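CurJ (Moorea producens 3L, PDB 5TZ6) probably removes water from a polyketide intermediate by vinylogous dehydration in curacin biosynthesis, being a polyketide synthase dehydratase domain, here an inactive mutant with a hydroxy-methylheptenoic acid bound. Local coordinates at residues H9-Q14 and T209-H214; I42-V47 and K299-I304; V92-T97 and F105-F110. The protein carries 1 engineered substitution. All blocks are in the same frame, centred on the assembly; numbering follows the deposited sequence.

Contact 1 of 3, residues H9-Q14 and T209-H214; sequences HPLINQ and TKYQLH
P10 lays its CG over one face of the Y211 ring, a CH-pi contact 3.9 Å from the centroid, while CD2 of H214 lies against the opposite face. The type I turn H9-I12 brings L11 to the same ring from another direction: its CG comes within 3.3 Å of Y211 CE2, and its CD2 sits in the ring plane at the edge. H9 completes the cluster, its imidazole presenting an edge to Y211 in an offset edge-to-face pair with planes 85° apart. This is the tight part, with H9, L11 and Y211 buried and P10 partly exposed; it joins the loop before strand 14-16 to the loop leading into helix 215-223, beside helix 51-65. At the outer side P10 CG merely touches K210 CB at 3.7 Å, and the bent lysine chain leads its amine away from P10 toward solvent. A chi1 of -168° turns the H9 ring toward Q212, where NE2 gives OE1 a 2.7 Å hydrogen bond, short but bent, 137° at the hydrogen. The donor direction implies a proton on H9 NE2, and OE1, not the amide nitrogen, turned inward: one polar bond beside an otherwise apolar grip on the tyrosine ring.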
ATOM      1  N   HIS A   9      -7.852  -2.940   9.829  1.00 92.44           N
ATOM      2  CA  HIS A   9      -9.092  -2.436  10.394  1.00 90.54           C
ATOM      3  C   HIS A   9     -10.187  -2.962   9.485  1.00 92.74           C
ATOM      4  O   HIS A   9      -9.995  -2.967   8.262  1.00 97.15           O
ATOM      5  CB  HIS A   9      -9.097  -0.902  10.439  1.00 84.12           C
ATOM      6  CG  HIS A   9     -10.199  -0.311  11.266  1.00 85.07           C
ATOM      7  ND1 HIS A   9     -11.521  -0.324  10.874  1.00 74.00           N
ATOM      8  CD2 HIS A   9     -10.169   0.331  12.458  1.00 87.74           C
ATOM      9  CE1 HIS A   9     -12.258   0.275  11.793  1.00 68.35           C
ATOM     10  NE2 HIS A   9     -11.461   0.681  12.764  1.00 85.45           N
ATOM     11  N   PRO A  10     -11.324  -3.416  10.020  1.00 92.15           N
ATOM     12  CA  PRO A  10     -12.350  -4.017   9.149  1.00 90.55           C
ATOM     13  C   PRO A  10     -12.679  -3.158   7.933  1.00 79.82           C
ATOM     14  O   PRO A  10     -13.177  -3.666   6.923  1.00 81.82           O
ATOM     15  CB  PRO A  10     -13.565  -4.180  10.080  1.00 87.72           C
ATOM     16  CG  PRO A  10     -13.207  -3.462  11.371  1.00 91.93           C
ATOM     17  CD  PRO A  10     -11.711  -3.445  11.440  1.00 90.09           C
ATOM     18  N   LEU A  11     -12.382  -1.861   8.009  1.00 70.92           N
ATOM     19  CA  LEU A  11     -12.642  -0.930   6.921  1.00 75.79           C
ATOM     20  C   LEU A  11     -11.402  -0.597   6.100  1.00 79.43           C
ATOM     21  O   LEU A  11     -11.514   0.129   5.109  1.00 85.25           O
ATOM     22  CB  LEU A  11     -13.231   0.367   7.478  1.00 69.16           C
ATOM     23  CG  LEU A  11     -14.631   0.290   8.072  1.00 72.17           C
ATOM     24  CD1 LEU A  11     -15.027   1.642   8.636  1.00 74.81           C
ATOM     25  CD2 LEU A  11     -15.634  -0.186   7.026  1.00 72.62           C
ATOM     26  N   ILE A  12     -10.230  -1.101   6.480  1.00 69.82           N
ATOM     27  CA  ILE A  12      -8.974  -0.678   5.867  1.00 67.99           C
ATOM     28  C   ILE A  12      -8.116  -1.911   5.632  1.00 66.89           C
ATOM     29  O   ILE A  12      -7.718  -2.585   6.589  1.00 65.42           O
ATOM     30  CB  ILE A  12      -8.221   0.345   6.735  1.00 65.10           C
ATOM     31  CG1 ILE A  12      -8.990   1.664   6.772  1.00 63.96           C
ATOM     32  CG2 ILE A  12      -6.805   0.552   6.213  1.00 61.15           C
ATOM     33  CD1 ILE A  12      -8.391   2.690   7.702  1.00 67.00           C
ATOM     34  N   ASN A  13      -7.816  -2.201   4.367  1.00 63.49           N
ATOM     35  CA  ASN A  13      -7.023  -3.386   4.070  1.00 71.79           C
ATOM     36  C   ASN A  13      -5.535  -3.132   4.277  1.00 75.10           C
ATOM     37  O   ASN A  13      -4.860  -3.911   4.959  1.00 74.20           O
ATOM     38  CB  ASN A  13      -7.307  -3.864   2.644  1.00 82.45           C
ATOM     39  CG  ASN A  13      -8.699  -4.466   2.500  1.00 96.41           C
ATOM     40  OD1 ASN A  13      -9.698  -3.746   2.420  1.00 96.62           O
ATOM     41  ND2 ASN A  13      -8.769  -5.795   2.483  1.00 96.95           N
ATOM     42  N   GLN A  14      -4.994  -2.051   3.721  1.00 77.53           N
ATOM     43  CA  GLN A  14      -3.570  -1.807   3.908  1.00 84.41           C
ATOM     44  C   GLN A  14      -3.310  -0.319   4.062  1.00 76.43           C
ATOM     45  O   GLN A  14      -4.101   0.522   3.639  1.00 69.14           O
ATOM     46  CB  GLN A  14      -2.709  -2.366   2.766  1.00 93.01           C
ATOM     47  CG  GLN A  14      -2.745  -1.564   1.482  1.00103.82           C
ATOM     48  CD  GLN A  14      -1.790  -2.111   0.435  1.00117.77           C
ATOM     49  OE1 GLN A  14      -0.928  -1.389  -0.072  1.00114.08           O
ATOM     50  NE2 GLN A  14      -1.928  -3.395   0.119  1.00124.02           N
ATOM     51  N   THR A 209     -16.795  -4.091  17.878  1.00106.05           N
ATOM     52  CA  THR A 209     -15.676  -3.925  18.797  1.00106.45           C
ATOM     53  C   THR A 209     -14.430  -3.422  18.085  1.00114.02           C
ATOM     54  O   THR A 209     -13.652  -2.661  18.670  1.00120.72           O
ATOM     55  CB  THR A 209     -15.379  -5.244  19.511  1.00104.17           C
ATOM     56  OG1 THR A 209     -15.772  -5.140  20.885  1.00100.13           O
ATOM     57  CG2 THR A 209     -13.895  -5.584  19.424  1.00105.52           C
ATOM     58  N   LYS A 210     -14.224  -3.830  16.831  1.00123.79           N
ATOM     59  CA  LYS A 210     -13.057  -3.383  16.082  1.00119.49           C
ATOM     60  C   LYS A 210     -13.246  -1.998  15.479  1.00108.92           C
ATOM     61  O   LYS A 210     -12.254  -1.352  15.124  1.00110.48           O
ATOM     62  CB  LYS A 210     -12.729  -4.385  14.971  1.00122.44           C
ATOM     63  CG  LYS A 210     -11.480  -5.224  15.217  1.00127.90           C
ATOM     64  CD  LYS A 210     -11.716  -6.291  16.271  1.00132.97           C
ATOM     65  CE  LYS A 210     -10.582  -7.305  16.291  1.00139.29           C
ATOM     66  NZ  LYS A 210      -9.247  -6.658  16.419  1.00136.74           N
ATOM     67  N   TYR A 211     -14.485  -1.531  15.364  1.00 99.66           N
ATOM     68  CA  TYR A 211     -14.758  -0.204  14.837  1.00 82.77           C
ATOM     69  C   TYR A 211     -14.659   0.846  15.936  1.00 76.49           C
ATOM     70  O   TYR A 211     -15.036   0.600  17.084  1.00 75.42           O
ATOM     71  CB  TYR A 211     -16.158  -0.144  14.226  1.00 73.56           C
ATOM     72  CG  TYR A 211     -16.361  -0.911  12.936  1.00 72.94           C
ATOM     73  CD1 TYR A 211     -16.714  -2.253  12.953  1.00 74.98           C
ATOM     74  CD2 TYR A 211     -16.246  -0.281  11.701  1.00 69.20           C
ATOM     75  CE1 TYR A 211     -16.924  -2.954  11.775  1.00 80.09           C
ATOM     76  CE2 TYR A 211     -16.451  -0.977  10.517  1.00 70.56           C
ATOM     77  CZ  TYR A 211     -16.790  -2.312  10.561  1.00 80.23           C
ATOM     78  OH  TYR A 211     -16.998  -3.012   9.391  1.00 86.92           O
ATOM     79  N   GLN A 212     -14.156   2.027  15.576  1.00 65.06           N
ATOM     80  CA  GLN A 212     -14.345   3.189  16.438  1.00 65.85           C
ATOM     81  C   GLN A 212     -15.825   3.553  16.521  1.00 69.05           C
ATOM     82  O   GLN A 212     -16.420   3.558  17.605  1.00 73.09           O
ATOM     83  CB  GLN A 212     -13.520   4.378  15.930  1.00 60.49           C
ATOM     84  CG  GLN A 212     -12.025   4.295  16.211  1.00 70.51           C
ATOM     85  CD  GLN A 212     -11.368   3.086  15.581  1.00 75.08           C
ATOM     86  OE1 GLN A 212     -11.458   2.879  14.373  1.00 69.31           O
ATOM     87  NE2 GLN A 212     -10.695   2.282  16.398  1.00 79.81           N
ATOM     88  N   LEU A 213     -16.427   3.874  15.377  1.00 59.09           N
ATOM     89  CA  LEU A 213     -17.866   4.073  15.252  1.00 55.94           C
ATOM     90  C   LEU A 213     -18.322   3.391  13.976  1.00 57.71           C
ATOM     91  O   LEU A 213     -17.885   3.765  12.883  1.00 55.60           O
ATOM     92  CB  LEU A 213     -18.247   5.555  15.218  1.00 54.41           C
ATOM     93  CG  LEU A 213     -18.167   6.364  16.506  1.00 64.39           C
ATOM     94  CD1 LEU A 213     -18.735   7.750  16.268  1.00 62.53           C
ATOM     95  CD2 LEU A 213     -18.916   5.658  17.628  1.00 60.86           C
ATOM     96  N   HIS A 214     -19.185   2.393  14.116  1.00 61.97           N
ATOM     97  CA  HIS A 214     -19.659   1.653  12.962  1.00 43.28           C
ATOM     98  C   HIS A 214     -20.308   2.607  11.962  1.00 47.67           C
ATOM     99  O   HIS A 214     -21.009   3.546  12.361  1.00 48.35           O
ATOM    100  CB  HIS A 214     -20.658   0.581  13.392  1.00 45.82           C
ATOM    101  CG  HIS A 214     -20.843  -0.513  12.386  1.00 55.64           C
ATOM    102  ND1 HIS A 214     -21.668  -0.384  11.290  1.00 55.29           N
ATOM    103  CD2 HIS A 214     -20.313  -1.759  12.313  1.00 57.73           C
ATOM    104  CE1 HIS A 214     -21.636  -1.500  10.582  1.00 55.21           C
ATOM    105  NE2 HIS A 214     -20.822  -2.352  11.183  1.00 57.92           N
TER

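Contact 2 of 3, residues I42-V47 and K299-I304; sequences IVYEQV and KANPKI
The Y44 ring overlaps the start of the K303 side chain with one face: K303 CB stands 3.8 Å from the Y44 centroid, offset toward the rim, a CH-pi contact 19° off the ring normal. Further along, a bend at chi3 brings K303 CE to 3.9 Å from Y44 CE2 before the ammonium end leads away from the tyrosine. On the same side of the ring, Y44 CE1 comes 3.4 Å from K303 N. That backbone nitrogen is already taken: N301 is the N-cap of the helix, and its OD1 accepts from K303 N at 2.9 Å, a capping bond with 146° at the hydrogen. The phenol end of Y44 comes up beside this cap, its plane 29° from that of the N301 amide. Deeper in, V43 CG1 meets P302 CB at 3.5 Å, the two side chains crossing at about a right angle. With an alanine at position 44, K303 CB would probably lose its aromatic cover, the lysine chain would be freer to turn and one flank of the N301 cap would be laid bare. P302 also touches the bound hydroxy-methylheptenoic acid, so the contact borders the ligand pocket. Y44 and E45 are the two corner residues of a type I' turn, both in left-handed backbone conformations, as expected of a tight two-residue beta hairpin; strands 41-43 and 46-49 thus present their turn to an asparagine-capped helix start with proline in its first turn.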
ATOM      1  N   ILE A  42     -29.882   1.093   0.316  1.00 49.44           N
ATOM      2  CA  ILE A  42     -30.284   0.971  -1.086  1.00 53.35           C
ATOM      3  C   ILE A  42     -30.956   2.273  -1.503  1.00 56.24           C
ATOM      4  O   ILE A  42     -31.987   2.650  -0.938  1.00 63.59           O
ATOM      5  CB  ILE A  42     -31.235  -0.222  -1.298  1.00 63.10           C
ATOM      6  CG1 ILE A  42     -30.641  -1.501  -0.700  1.00 64.82           C
ATOM      7  CG2 ILE A  42     -31.592  -0.404  -2.772  1.00 52.29           C
ATOM      8  CD1 ILE A  42     -29.150  -1.653  -0.947  1.00 70.60           C
ATOM      9  N   VAL A  43     -30.393   2.956  -2.492  1.00 59.07           N
ATOM     10  CA  VAL A  43     -30.957   4.203  -3.007  1.00 58.99           C
ATOM     11  C   VAL A  43     -31.346   3.976  -4.461  1.00 60.10           C
ATOM     12  O   VAL A  43     -30.486   3.670  -5.297  1.00 64.62           O
ATOM     13  CB  VAL A  43     -29.976   5.376  -2.876  1.00 53.87           C
ATOM     14  CG1 VAL A  43     -30.638   6.669  -3.316  1.00 51.84           C
ATOM     15  CG2 VAL A  43     -29.477   5.490  -1.442  1.00 66.66           C
ATOM     16  N   TYR A  44     -32.632   4.147  -4.767  1.00 57.56           N
ATOM     17  CA  TYR A  44     -33.142   3.896  -6.112  1.00 60.88           C
ATOM     18  C   TYR A  44     -32.598   2.588  -6.674  1.00 68.72           C
ATOM     19  O   TYR A  44     -32.211   2.517  -7.846  1.00 70.32           O
ATOM     20  CB  TYR A  44     -32.822   5.064  -7.059  1.00 58.87           C
ATOM     21  CG  TYR A  44     -33.792   6.224  -6.951  1.00 67.85           C
ATOM     22  CD1 TYR A  44     -33.595   7.250  -6.044  1.00 51.92           C
ATOM     23  CD2 TYR A  44     -34.925   6.280  -7.765  1.00 66.00           C
ATOM     24  CE1 TYR A  44     -34.493   8.302  -5.947  1.00 53.25           C
ATOM     25  CE2 TYR A  44     -35.825   7.328  -7.674  1.00 70.17           C
ATOM     26  CZ  TYR A  44     -35.603   8.335  -6.763  1.00 68.88           C
ATOM     27  OH  TYR A  44     -36.492   9.380  -6.663  1.00 70.68           O
ATOM     28  N   GLU A  45     -32.567   1.550  -5.838  1.00 72.10           N
ATOM     29  CA  GLU A  45     -32.173   0.179  -6.174  1.00 76.02           C
ATOM     30  C   GLU A  45     -30.667  -0.008  -6.328  1.00 67.52           C
ATOM     31  O   GLU A  45     -30.232  -1.071  -6.805  1.00 66.30           O
ATOM     32  CB  GLU A  45     -32.882  -0.322  -7.436  1.00 83.35           C
ATOM     33  CG  GLU A  45     -34.402  -0.297  -7.324  1.00 99.94           C
ATOM     34  CD  GLU A  45     -35.089  -0.937  -8.518  1.00117.06           C
ATOM     35  OE1 GLU A  45     -36.166  -1.544  -8.332  1.00122.35           O
ATOM     36  OE2 GLU A  45     -34.546  -0.841  -9.638  1.00122.58           O
ATOM     37  N   GLN A  46     -29.851   0.950  -5.914  1.00 60.30           N
ATOM     38  CA  GLN A  46     -28.406   0.844  -6.035  1.00 68.99           C
ATOM     39  C   GLN A  46     -27.775   0.780  -4.655  1.00 61.76           C
ATOM     40  O   GLN A  46     -28.251   1.422  -3.714  1.00 67.31           O
ATOM     41  CB  GLN A  46     -27.808   2.031  -6.796  1.00 76.84           C
ATOM     42  CG  GLN A  46     -28.365   2.264  -8.189  1.00 94.35           C
ATOM     43  CD  GLN A  46     -27.691   3.444  -8.870  1.00105.58           C
ATOM     44  OE1 GLN A  46     -28.343   4.416  -9.247  1.00119.21           O
ATOM     45  NE2 GLN A  46     -26.372   3.363  -9.023  1.00 98.44           N
ATOM     46  N   VAL A  47     -26.709  -0.007  -4.536  1.00 53.86           N
ATOM     47  CA  VAL A  47     -25.924   0.010  -3.311  1.00 56.17           C
ATOM     48  C   VAL A  47     -25.138   1.310  -3.272  1.00 55.46           C
ATOM     49  O   VAL A  47     -24.348   1.600  -4.177  1.00 66.72           O
ATOM     50  CB  VAL A  47     -24.990  -1.200  -3.241  1.00 61.86           C
ATOM     51  CG1 VAL A  47     -24.048  -1.068  -2.060  1.00 61.67           C
ATOM     52  CG2 VAL A  47     -25.801  -2.480  -3.145  1.00 59.17           C
ATOM     53  N   LYS A 299     -31.862  19.788   0.995  1.00 65.00           N
ATOM     54  CA  LYS A 299     -32.908  19.110   0.243  1.00 68.24           C
ATOM     55  C   LYS A 299     -32.353  18.634  -1.090  1.00 67.43           C
ATOM     56  O   LYS A 299     -31.640  19.370  -1.777  1.00 70.99           O
ATOM     57  CB  LYS A 299     -34.081  20.060   0.010  1.00 73.92           C
ATOM     58  CG  LYS A 299     -35.004  20.239   1.198  1.00 86.48           C
ATOM     59  CD  LYS A 299     -36.326  19.526   0.984  1.00 97.05           C
ATOM     60  CE  LYS A 299     -37.397  20.046   1.933  1.00108.50           C
ATOM     61  NZ  LYS A 299     -38.704  19.361   1.722  1.00112.47           N
ATOM     62  N   ALA A 300     -32.668  17.395  -1.452  1.00 56.79           N
ATOM     63  CA  ALA A 300     -32.186  16.867  -2.716  1.00 57.31           C
ATOM     64  C   ALA A 300     -32.960  15.609  -3.075  1.00 62.80           C
ATOM     65  O   ALA A 300     -33.522  14.930  -2.211  1.00 74.23           O
ATOM     66  CB  ALA A 300     -30.684  16.573  -2.663  1.00 53.85           C
ATOM     67  N   ASN A 301     -32.987  15.319  -4.367  1.00 64.98           N
ATOM     68  CA  ASN A 301     -33.521  14.062  -4.856  1.00 61.85           C
ATOM     69  C   ASN A 301     -32.387  13.050  -4.902  1.00 56.34           C
ATOM     70  O   ASN A 301     -31.438  13.241  -5.674  1.00 67.14           O
ATOM     71  CB  ASN A 301     -34.125  14.239  -6.236  1.00 50.69           C
ATOM     72  CG  ASN A 301     -34.833  12.992  -6.733  1.00 70.37           C
ATOM     73  OD1 ASN A 301     -34.384  11.867  -6.497  1.00 66.81           O
ATOM     74  ND2 ASN A 301     -35.945  13.187  -7.437  1.00 66.23           N
ATOM     75  N   PRO A 302     -32.430  11.979  -4.108  1.00 54.30           N
ATOM     76  CA  PRO A 302     -31.285  11.054  -4.081  1.00 50.44           C
ATOM     77  C   PRO A 302     -30.939  10.498  -5.445  1.00 51.56           C
ATOM     78  O   PRO A 302     -29.766  10.153  -5.689  1.00 57.12           O
ATOM     79  CB  PRO A 302     -31.751   9.952  -3.118  1.00 55.83           C
ATOM     80  CG  PRO A 302     -32.752  10.638  -2.232  1.00 55.77           C
ATOM     81  CD  PRO A 302     -33.480  11.588  -3.152  1.00 56.87           C
ATOM     82  N   LYS A 303     -31.909  10.450  -6.362  1.00 54.64           N
ATOM     83  CA  LYS A 303     -31.608  10.028  -7.724  1.00 64.70           C
ATOM     84  C   LYS A 303     -30.505  10.884  -8.328  1.00 72.86           C
ATOM     85  O   LYS A 303     -29.584  10.361  -8.968  1.00 65.27           O
ATOM     86  CB  LYS A 303     -32.855  10.110  -8.602  1.00 59.28           C
ATOM     87  CG  LYS A 303     -32.574   9.651 -10.026  1.00 68.33           C
ATOM     88  CD  LYS A 303     -33.613  10.124 -11.037  1.00 77.02           C
ATOM     89  CE  LYS A 303     -34.990   9.553 -10.780  1.00 84.15           C
ATOM     90  NZ  LYS A 303     -35.947   9.972 -11.853  1.00 92.09           N
ATOM     91  N   ILE A 304     -30.573  12.204  -8.126  1.00 79.67           N
ATOM     92  CA  ILE A 304     -29.614  13.084  -8.783  1.00 89.33           C
ATOM     93  C   ILE A 304     -28.250  12.973  -8.122  1.00 83.85           C
ATOM     94  O   ILE A 304     -27.218  13.112  -8.790  1.00 90.53           O
ATOM     95  CB  ILE A 304     -30.126  14.537  -8.793  1.00 94.55           C
ATOM     96  CG1 ILE A 304     -31.628  14.579  -9.086  1.00 90.02           C
ATOM     97  CG2 ILE A 304     -29.363  15.361  -9.827  1.00100.15           C
ATOM     98  CD1 ILE A 304     -32.003  14.057 -10.457  1.00 87.77           C
TER

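Contact 3 of 3, residues V92-T97 and F105-F110; sequences VQVVLT and FQVISF
V92, V94 and L96 turn their side chains to the same face of the sheet as F105, V107 and S109, whereas Q93, V95, Q106 and I108 point to the other. On the face of V92, V94 and V107 the branches meet methyl to methyl: V107 sits between its two neighbours, CG1 touching V92 CG1 and CG2 touching V94 CG2, each at 3.9 Å. At one end L96 drives CD2 against F105 CB at 3.4 Å. In the phenylalanine a chi1 of 70° puts CG between the backbone N and the carbonyl carbon and turns the ring away from L96, against L58 and L139. At the other end V92 CG2 rests on S109 CB at 3.7 Å, and the S109 hydroxyl binds H134 and R90. On the face of Q93 and I108, Q93 stretches out beyond CG until its amide stands across the rim of F110, whose CE1 is 3.6 Å from Q93 OE1; the amide and ring planes are 87° apart and Q93 CD lies in the ring plane. I108 CD1 adds an apolar flank, 3.9 Å from the same OE1. The amide is fixed in rotation by polar partners: OE1 accepts from S18 of the second subunit, while NE2 donates to Q17 of that subunit and to E27 of its own chain. Between the faces, the hydrogen-bonded pairs Q93-I108 and V95-Q106 of this antiparallel hairpin exchange two backbone bonds each, all 2.9 Å long. The chemistry splits by face: one is an oily seat for helix 51-65 with its polar S109 end satisfied, the other carries a buried amide whose hydrogen bonds help join two subunits.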
ATOM      1  N   VAL A  92     -11.096   1.999  -2.671  1.00 54.44           N
ATOM      2  CA  VAL A  92     -11.256   3.257  -1.955  1.00 51.45           C
ATOM      3  C   VAL A  92      -9.965   3.567  -1.221  1.00 54.07           C
ATOM      4  O   VAL A  92      -9.415   2.703  -0.524  1.00 62.99           O
ATOM      5  CB  VAL A  92     -12.434   3.199  -0.968  1.00 55.79           C
ATOM      6  CG1 VAL A  92     -12.511   4.485  -0.168  1.00 46.30           C
ATOM      7  CG2 VAL A  92     -13.724   2.956  -1.723  1.00 52.84           C
ATOM      8  N   GLN A  93      -9.483   4.796  -1.375  1.00 52.52           N
ATOM      9  CA  GLN A  93      -8.266   5.247  -0.722  1.00 50.54           C
ATOM     10  C   GLN A  93      -8.552   6.500   0.088  1.00 56.02           C
ATOM     11  O   GLN A  93      -9.349   7.355  -0.323  1.00 47.78           O
ATOM     12  CB  GLN A  93      -7.157   5.538  -1.725  1.00 45.12           C
ATOM     13  CG  GLN A  93      -6.646   4.337  -2.486  1.00 46.08           C
ATOM     14  CD  GLN A  93      -5.597   4.734  -3.503  1.00 56.54           C
ATOM     15  OE1 GLN A  93      -5.567   5.879  -3.958  1.00 60.60           O
ATOM     16  NE2 GLN A  93      -4.714   3.803  -3.846  1.00 60.02           N
ATOM     17  N   VAL A  94      -7.928   6.566   1.262  1.00 54.06           N
ATOM     18  CA  VAL A  94      -7.826   7.779   2.059  1.00 48.56           C
ATOM     19  C   VAL A  94      -6.436   8.353   1.847  1.00 59.70           C
ATOM     20  O   VAL A  94      -5.430   7.660   2.054  1.00 67.39           O
ATOM     21  CB  VAL A  94      -8.079   7.494   3.547  1.00 51.39           C
ATOM     22  CG1 VAL A  94      -7.915   8.771   4.361  1.00 48.72           C
ATOM     23  CG2 VAL A  94      -9.467   6.904   3.740  1.00 52.28           C
ATOM     24  N   VAL A  95      -6.375   9.620   1.457  1.00 59.45           N
ATOM     25  CA  VAL A  95      -5.120  10.300   1.169  1.00 58.39           C
ATOM     26  C   VAL A  95      -4.977  11.434   2.170  1.00 61.23           C
ATOM     27  O   VAL A  95      -5.834  12.328   2.233  1.00 62.53           O
ATOM     28  CB  VAL A  95      -5.066  10.823  -0.274  1.00 51.18           C
ATOM     29  CG1 VAL A  95      -3.680  11.356  -0.593  1.00 51.60           C
ATOM     30  CG2 VAL A  95      -5.460   9.718  -1.249  1.00 44.61           C
ATOM     31  N   LEU A  96      -3.916  11.375   2.969  1.00 52.07           N
ATOM     32  CA  LEU A  96      -3.646  12.337   4.027  1.00 53.76           C
ATOM     33  C   LEU A  96      -2.415  13.157   3.652  1.00 61.09           C
ATOM     34  O   LEU A  96      -1.320  12.609   3.488  1.00 65.28           O
ATOM     35  CB  LEU A  96      -3.436  11.627   5.367  1.00 53.09           C
ATOM     36  CG  LEU A  96      -4.537  10.726   5.928  1.00 55.50           C
ATOM     37  CD1 LEU A  96      -4.153  10.248   7.316  1.00 54.12           C
ATOM     38  CD2 LEU A  96      -5.876  11.453   5.966  1.00 52.97           C
ATOM     39  N   THR A  97      -2.599  14.468   3.537  1.00 56.54           N
ATOM     40  CA  THR A  97      -1.527  15.403   3.268  1.00 60.92           C
ATOM     41  C   THR A  97      -1.171  16.103   4.567  1.00 56.02           C
ATOM     42  O   THR A  97      -2.064  16.680   5.208  1.00 55.83           O
ATOM     43  CB  THR A  97      -1.952  16.428   2.222  1.00 58.45           C
ATOM     44  OG1 THR A  97      -2.193  15.762   0.980  1.00 61.22           O
ATOM     45  CG2 THR A  97      -0.841  17.493   2.023  1.00 55.33           C
ATOM     46  N   PHE A 105      -7.438  15.672   4.165  1.00 47.21           N
ATOM     47  CA  PHE A 105      -7.738  14.349   3.658  1.00 49.51           C
ATOM     48  C   PHE A 105      -8.658  14.439   2.454  1.00 50.31           C
ATOM     49  O   PHE A 105      -9.534  15.314   2.374  1.00 55.72           O
ATOM     50  CB  PHE A 105      -8.379  13.446   4.745  1.00 38.43           C
ATOM     51  CG  PHE A 105      -9.771  13.852   5.121  1.00 38.25           C
ATOM     52  CD1 PHE A 105     -10.856  13.472   4.333  1.00 41.53           C
ATOM     53  CD2 PHE A 105     -10.005  14.612   6.256  1.00 38.28           C
ATOM     54  CE1 PHE A 105     -12.154  13.855   4.666  1.00 38.81           C
ATOM     55  CE2 PHE A 105     -11.303  14.993   6.602  1.00 46.35           C
ATOM     56  CZ  PHE A 105     -12.377  14.615   5.803  1.00 39.03           C
ATOM     57  N   GLN A 106      -8.445  13.499   1.532  1.00 51.56           N
ATOM     58  CA  GLN A 106      -9.379  13.188   0.461  1.00 55.80           C
ATOM     59  C   GLN A 106      -9.668  11.692   0.484  1.00 52.27           C
ATOM     60  O   GLN A 106      -8.740  10.880   0.447  1.00 61.46           O
ATOM     61  CB  GLN A 106      -8.814  13.586  -0.907  1.00 58.72           C
ATOM     62  CG  GLN A 106      -8.720  15.078  -1.130  1.00 68.98           C
ATOM     63  CD  GLN A 106      -8.147  15.422  -2.489  1.00 79.34           C
ATOM     64  OE1 GLN A 106      -6.964  15.200  -2.750  1.00 80.19           O
ATOM     65  NE2 GLN A 106      -8.989  15.969  -3.367  1.00 81.84           N
ATOM     66  N   VAL A 107     -10.944  11.333   0.551  1.00 44.78           N
ATOM     67  CA  VAL A 107     -11.401   9.965   0.347  1.00 44.54           C
ATOM     68  C   VAL A 107     -11.900   9.848  -1.087  1.00 49.29           C
ATOM     69  O   VAL A 107     -12.892  10.500  -1.460  1.00 43.41           O
ATOM     70  CB  VAL A 107     -12.512   9.579   1.338  1.00 46.60           C
ATOM     71  CG1 VAL A 107     -12.997   8.170   1.041  1.00 41.72           C
ATOM     72  CG2 VAL A 107     -12.026   9.683   2.776  1.00 44.37           C
ATOM     73  N   ILE A 108     -11.220   8.996  -1.867  1.00 48.25           N
ATOM     74  CA  ILE A 108     -11.459   8.807  -3.295  1.00 53.29           C
ATOM     75  C   ILE A 108     -11.672   7.321  -3.566  1.00 51.39           C
ATOM     76  O   ILE A 108     -11.404   6.468  -2.721  1.00 52.82           O
ATOM     77  CB  ILE A 108     -10.297   9.329  -4.166  1.00 50.92           C
ATOM     78  CG1 ILE A 108      -9.085   8.405  -4.047  1.00 45.75           C
ATOM     79  CG2 ILE A 108      -9.918  10.750  -3.775  1.00 48.73           C
ATOM     80  CD1 ILE A 108      -7.963   8.778  -4.986  1.00 49.03           C
ATOM     81  N   SER A 109     -12.152   7.015  -4.773  1.00 51.95           N
ATOM     82  CA  SER A 109     -12.299   5.630  -5.210  1.00 55.61           C
ATOM     83  C   SER A 109     -12.146   5.537  -6.722  1.00 60.85           C
ATOM     84  O   SER A 109     -12.213   6.536  -7.444  1.00 62.72           O
ATOM     85  CB  SER A 109     -13.648   5.049  -4.791  1.00 60.31           C
ATOM     86  OG  SER A 109     -14.664   5.544  -5.636  1.00 61.26           O
ATOM     87  N   PHE A 110     -11.951   4.305  -7.193  1.00 57.35           N
ATOM     88  CA  PHE A 110     -11.753   4.006  -8.606  1.00 59.31           C
ATOM     89  C   PHE A 110     -11.915   2.506  -8.811  1.00 57.79           C
ATOM     90  O   PHE A 110     -11.866   1.723  -7.857  1.00 68.43           O
ATOM     91  CB  PHE A 110     -10.375   4.476  -9.103  1.00 67.30           C
ATOM     92  CG  PHE A 110      -9.213   3.975  -8.279  1.00 70.09           C
ATOM     93  CD1 PHE A 110      -8.717   4.727  -7.225  1.00 71.29           C
ATOM     94  CD2 PHE A 110      -8.611   2.758  -8.566  1.00 73.04           C
ATOM     95  CE1 PHE A 110      -7.644   4.274  -6.465  1.00 65.56           C
ATOM     96  CE2 PHE A 110      -7.538   2.301  -7.814  1.00 71.64           C
ATOM     97  CZ  PHE A 110      -7.055   3.061  -6.763  1.00 68.15           C
TER

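In the fold
From the N terminus, residues 9-14 come first and wait for 209-214, so contact 1 closes a long loop of 194 residues just before helix 215-223. Residues 42-47 open a second loop inside it, which contact 2 shuts only near the C terminus, at 299-304; the two closures therefore cross. Contact 3 is the local one, a hairpin lying within both loops. Contacts 1 and 2 each probably join the N-terminal to the C-terminal hot-dog half, consistent with the double hot-dog fold of such dehydratases, one near helix 51-65, the other beside the ligand. Contact 3 stays in the N-terminal half and faces the second subunit. Contacts 1 and 2 lie about 26 Å apart between centres.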